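Local coordinates for protein 1-carboxybiuret hydrolase subunit AtzE (Pseudomonas sp., PDB 6C62) that hydrolyses 1-carboxybiuret to urea-1,3-dicarboxylate and ammonia, a step of bacterial atrazine degradation, at residues P136-G148 with T372-I384. Numbering follows the deposited sequence. Where two conformers were deposited one is given.
Sequences PTRNPHDTGRIAG and TPISAPAIGTEWI
I146 lies against the ring of P377, its CD1 3.7 Å from P377 CD and its CG1 nearly as close, while its other branch, CG2, meets CG1 of I379 at 3.9 Å. Setting CG1 between the backbone N and the carbonyl carbon (chi1 68°) directs CG1 and CD1 to the proline ring and, with CG2 anti to the carbonyl carbon, turns CG2 to I379. I379 runs on to R138, crossing that side chain at about a right angle; its CD1 ends 3.4 Å from R138 NH1, and the same nitrogen donates in the guanidinium plane to T143 O. L181 of helix 176-182 and T128 also touch I146. The backbones form a single beta bridge at R145 and A378: I146 N donates to P377 O (3.0 Å) and I379 N to G144 O (2.9 Å). The bridge ties the turn that follows strand 135-139 to the loop between strands 366-370 and 383-386 of the amidase fold. I146 itself is about 11 Å, side chain to side chain, from S150 and S174, the probable charge-relay and acyl-ester serines. A376 CB sits 3.3 Å from I146 O, an acceptor that N139 ND2 also meets with a hydrogen bond, and the same ND2 packs on A376 CB; that amide also donates to L181 O, and N139 OD1 takes H141 N in an Asx turn. Shortening N139 to an alanine would probably leave I146 O and L181 O without this donor and H141 N without its acceptor, and open a gap beside A376 CB. At the polar edge the extended R145 chain passes A376 O, which NH1 reaches in a weak, bent bond (2.8 Å, 127°), while NE makes a salt bridge with D142 OD2, its hydrogen bond weak; the other carboxylate oxygen, OD1, accepts from G144 N.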
loop_
_atom_site.group_PDB
_atom_site.type_symbol
_atom_site.label_atom_id
_atom_site.label_comp_id
_atom_site.label_asym_id
_atom_site.label_seq_id
_atom_site.Cartn_x
_atom_site.Cartn_y
_atom_site.Cartn_z
ATOM N N PRO A 136 -9.817 -34.447 -4.168
ATOM C CA PRO A 136 -8.852 -33.932 -5.133
ATOM C C PRO A 136 -9.435 -33.849 -6.512
ATOM O O PRO A 136 -10.334 -34.673 -6.877
ATOM C CB PRO A 136 -7.737 -34.989 -5.136
ATOM C CG PRO A 136 -8.463 -36.248 -4.822
ATOM C CD PRO A 136 -9.524 -35.863 -3.810
ATOM N N THR A 137 -8.960 -32.906 -7.310
ATOM C CA THR A 137 -9.159 -32.961 -8.773
ATOM C C THR A 137 -8.059 -33.809 -9.375
ATOM O O THR A 137 -6.902 -33.668 -8.997
ATOM C CB THR A 137 -9.169 -31.558 -9.365
ATOM O OG1 THR A 137 -10.334 -30.866 -8.892
ATOM C CG2 THR A 137 -9.242 -31.602 -10.883
ATOM N N ARG A 138 -8.390 -34.672 -10.326
ATOM C CA ARG A 138 -7.418 -35.625 -10.866
ATOM C C ARG A 138 -6.989 -35.228 -12.259
ATOM O O ARG A 138 -7.796 -34.769 -13.080
ATOM C CB ARG A 138 -7.975 -37.045 -10.857
ATOM C CG ARG A 138 -8.315 -37.570 -9.463
ATOM C CD ARG A 138 -8.911 -39.004 -9.495
ATOM N NE ARG A 138 -9.104 -39.440 -8.109
ATOM C CZ ARG A 138 -8.172 -40.024 -7.350
ATOM N NH1 ARG A 138 -6.954 -40.361 -7.801
ATOM N NH2 ARG A 138 -8.471 -40.249 -6.060
ATOM N N ASN A 139 -5.713 -35.430 -12.566
ATOM C CA ASN A 139 -5.180 -35.107 -13.878
ATOM C C ASN A 139 -5.795 -36.011 -14.931
ATOM O O ASN A 139 -5.639 -37.235 -14.851
ATOM C CB ASN A 139 -3.671 -35.286 -13.859
ATOM C CG ASN A 139 -2.998 -34.576 -14.979
ATOM O OD1 ASN A 139 -3.334 -34.800 -16.140
ATOM N ND2 ASN A 139 -2.032 -33.701 -14.648
ATOM N N PRO A 140 -6.438 -35.456 -15.966
ATOM C CA PRO A 140 -7.006 -36.313 -17.003
ATOM C C PRO A 140 -6.001 -37.100 -17.800
ATOM O O PRO A 140 -6.391 -38.083 -18.366
ATOM C CB PRO A 140 -7.733 -35.299 -17.915
ATOM C CG PRO A 140 -8.052 -34.182 -17.036
ATOM C CD PRO A 140 -6.847 -34.068 -16.172
ATOM N N HIS A 141 -4.741 -36.696 -17.843
ATOM C CA HIS A 141 -3.712 -37.523 -18.528
ATOM C C HIS A 141 -3.227 -38.706 -17.686
ATOM O O HIS A 141 -2.597 -39.636 -18.228
ATOM C CB HIS A 141 -2.506 -36.682 -18.953
ATOM C CG HIS A 141 -2.882 -35.536 -19.848
ATOM N ND1 HIS A 141 -3.503 -35.718 -21.060
ATOM C CD2 HIS A 141 -2.825 -34.190 -19.649
ATOM C CE1 HIS A 141 -3.746 -34.537 -21.611
ATOM N NE2 HIS A 141 -3.358 -33.588 -20.769
ATOM N N ASP A 142 -3.455 -38.665 -16.373
ATOM C CA ASP A 142 -3.131 -39.788 -15.485
ATOM C C ASP A 142 -3.794 -39.500 -14.162
ATOM O O ASP A 142 -3.299 -38.670 -13.347
ATOM C CB ASP A 142 -1.621 -39.922 -15.357
ATOM C CG ASP A 142 -1.181 -41.029 -14.371
ATOM O OD1 ASP A 142 -1.986 -41.541 -13.579
ATOM O OD2 ASP A 142 0.021 -41.368 -14.376
ATOM N N THR A 143 -4.899 -40.208 -13.914
ATOM C CA THR A 143 -5.743 -39.886 -12.805
ATOM C C THR A 143 -5.200 -40.240 -11.433
ATOM O O THR A 143 -5.825 -39.872 -10.454
ATOM C CB THR A 143 -7.163 -40.411 -12.978
ATOM O OG1 THR A 143 -7.143 -41.814 -13.076
ATOM C CG2 THR A 143 -7.845 -39.810 -14.297
ATOM N N GLY A 144 -4.023 -40.872 -11.356
ATOM C CA GLY A 144 -3.334 -41.004 -10.069
ATOM C C GLY A 144 -2.439 -39.778 -9.755
ATOM O O GLY A 144 -1.805 -39.713 -8.704
ATOM N N ARG A 145 -2.410 -38.804 -10.663
ATOM C CA ARG A 145 -1.539 -37.615 -10.512
ATOM C C ARG A 145 -2.370 -36.335 -10.300
ATOM O O ARG A 145 -3.533 -36.251 -10.674
ATOM C CB ARG A 145 -0.626 -37.495 -11.715
ATOM C CG ARG A 145 0.355 -38.676 -11.825
ATOM C CD ARG A 145 1.176 -38.494 -13.021
ATOM N NE ARG A 145 2.179 -39.528 -13.218
ATOM C CZ ARG A 145 3.343 -39.612 -12.560
ATOM N NH1 ARG A 145 3.676 -38.775 -11.574
ATOM N NH2 ARG A 145 4.181 -40.576 -12.876
ATOM N N ILE A 146 -1.746 -35.361 -9.669
ATOM C CA ILE A 146 -2.420 -34.064 -9.415
ATOM C C ILE A 146 -2.663 -33.285 -10.713
ATOM O O ILE A 146 -1.908 -33.383 -11.683
ATOM C CB ILE A 146 -1.630 -33.182 -8.429
ATOM C CG1 ILE A 146 -0.319 -32.702 -9.027
ATOM C CG2 ILE A 146 -1.418 -33.889 -7.099
ATOM C CD1 ILE A 146 0.369 -31.625 -8.192
ATOM N N ALA A 147 -3.722 -32.496 -10.694
ATOM C CA ALA A 147 -4.012 -31.523 -11.734
ATOM C C ALA A 147 -3.219 -30.210 -11.533
ATOM O O ALA A 147 -3.196 -29.385 -12.393
ATOM C CB ALA A 147 -5.479 -31.206 -11.727
ATOM N N GLY A 148 -2.602 -30.011 -10.384
ATOM C CA GLY A 148 -1.963 -28.751 -10.101
ATOM C C GLY A 148 -3.019 -27.901 -9.435
ATOM O O GLY A 148 -4.128 -28.389 -9.134
ATOM N N THR A 372 6.794 -25.127 -14.212
ATOM C CA THR A 372 6.884 -25.913 -12.987
ATOM C C THR A 372 8.215 -26.669 -13.026
ATOM O O THR A 372 8.752 -26.883 -14.126
ATOM C CB THR A 372 5.715 -26.934 -12.880
ATOM O OG1 THR A 372 5.597 -27.676 -14.108
ATOM C CG2 THR A 372 4.437 -26.250 -12.587
ATOM N N PRO A 373 8.779 -27.024 -11.856
ATOM C CA PRO A 373 10.095 -27.701 -11.825
ATOM C C PRO A 373 10.057 -29.118 -12.383
ATOM O O PRO A 373 11.043 -29.561 -12.942
ATOM C CB PRO A 373 10.480 -27.714 -10.357
ATOM C CG PRO A 373 9.456 -26.937 -9.641
ATOM C CD PRO A 373 8.267 -26.748 -10.517
ATOM N N ILE A 374 8.911 -29.783 -12.251
ATOM C CA ILE A 374 8.659 -31.111 -12.731
ATOM C C ILE A 374 7.189 -31.217 -13.241
ATOM O O ILE A 374 6.360 -30.320 -12.990
ATOM C CB ILE A 374 8.813 -32.144 -11.572
ATOM C CG1 ILE A 374 7.906 -31.787 -10.381
ATOM C CG2 ILE A 374 10.236 -32.204 -11.026
ATOM C CD1 ILE A 374 7.664 -32.919 -9.424
ATOM N N SER A 375 6.877 -32.322 -13.907
ATOM C CA SER A 375 5.498 -32.657 -14.280
ATOM C C SER A 375 4.714 -33.197 -13.085
ATOM O O SER A 375 5.287 -33.400 -12.009
ATOM C CB SER A 375 5.506 -33.683 -15.412
ATOM O OG SER A 375 5.935 -33.033 -16.583
ATOM N N ALA A 376 3.421 -33.471 -13.274
ATOM C CA ALA A 376 2.539 -33.744 -12.178
ATOM C C ALA A 376 2.984 -34.925 -11.294
ATOM O O ALA A 376 3.152 -36.019 -11.800
ATOM C CB ALA A 376 1.134 -33.976 -12.682
ATOM N N PRO A 377 3.195 -34.685 -9.980
ATOM C CA PRO A 377 3.466 -35.787 -9.089
ATOM C C PRO A 377 2.191 -36.549 -8.705
ATOM O O PRO A 377 1.048 -36.094 -9.040
ATOM C CB PRO A 377 4.099 -35.101 -7.900
ATOM C CG PRO A 377 3.512 -33.756 -7.880
ATOM C CD PRO A 377 3.448 -33.383 -9.328
ATOM N N ALA A 378 2.375 -37.699 -8.060
ATOM C CA ALA A 378 1.242 -38.504 -7.570
ATOM C C ALA A 378 0.430 -37.711 -6.544
ATOM O O ALA A 378 0.958 -36.969 -5.758
ATOM C CB ALA A 378 1.757 -39.820 -6.906
ATOM N N ILE A 379 -0.872 -37.927 -6.555
ATOM C CA ILE A 379 -1.731 -37.466 -5.508
ATOM C C ILE A 379 -1.217 -38.020 -4.175
ATOM O O ILE A 379 -0.877 -39.158 -4.109
ATOM C CB ILE A 379 -3.172 -37.919 -5.764
ATOM C CG1 ILE A 379 -3.782 -37.031 -6.857
ATOM C CG2 ILE A 379 -4.023 -37.897 -4.471
ATOM C CD1 ILE A 379 -4.980 -37.635 -7.546
ATOM N N GLY A 380 -1.128 -37.173 -3.146
ATOM C CA GLY A 380 -0.597 -37.582 -1.845
ATOM C C GLY A 380 0.895 -37.433 -1.624
ATOM O O GLY A 380 1.438 -37.872 -0.581
ATOM N N THR A 381 1.588 -36.795 -2.581
ATOM C CA THR A 381 3.056 -36.621 -2.515
ATOM C C THR A 381 3.350 -35.547 -1.496
ATOM O O THR A 381 2.771 -34.450 -1.556
ATOM C CB THR A 381 3.656 -36.254 -3.882
ATOM O OG1 THR A 381 3.408 -37.314 -4.795
ATOM C CG2 THR A 381 5.180 -36.086 -3.839
ATOM N N GLU A 382 4.230 -35.856 -0.536
ATOM C CA GLU A 382 4.670 -34.895 0.440
ATOM C C GLU A 382 5.956 -34.139 0.086
ATOM O O GLU A 382 6.105 -32.974 0.468
ATOM C CB GLU A 382 4.827 -35.572 1.795
ATOM C CG GLU A 382 3.466 -35.946 2.402
ATOM C CD GLU A 382 2.761 -34.718 3.017
ATOM O OE1 GLU A 382 3.432 -33.880 3.663
ATOM O OE2 GLU A 382 1.541 -34.569 2.817
ATOM N N TRP A 383 6.889 -34.855 -0.560
ATOM C CA TRP A 383 8.230 -34.330 -0.854
ATOM C C TRP A 383 8.573 -34.602 -2.299
ATOM O O TRP A 383 8.259 -35.658 -2.792
ATOM C CB TRP A 383 9.343 -34.883 0.076
ATOM C CG TRP A 383 9.194 -34.361 1.459
ATOM C CD1 TRP A 383 9.541 -33.116 1.926
ATOM C CD2 TRP A 383 8.578 -35.041 2.557
ATOM N NE1 TRP A 383 9.147 -32.978 3.250
ATOM C CE2 TRP A 383 8.555 -34.147 3.656
ATOM C CE3 TRP A 383 8.006 -36.305 2.708
ATOM C CZ2 TRP A 383 8.006 -34.511 4.923
ATOM C CZ3 TRP A 383 7.483 -36.673 3.950
ATOM C CH2 TRP A 383 7.469 -35.766 5.039
ATOM N N ILE A 384 9.183 -33.625 -2.979
ATOM C CA ILE A 384 9.744 -33.843 -4.332
ATOM C C ILE A 384 11.227 -33.564 -4.346
ATOM O O ILE A 384 11.747 -32.903 -3.462
ATOM C CB ILE A 384 9.063 -32.964 -5.373
ATOM C CG1 ILE A 384 9.287 -31.466 -5.091
ATOM C CG2 ILE A 384 7.560 -33.289 -5.424
ATOM C CD1 ILE A 384 8.949 -30.604 -6.284
#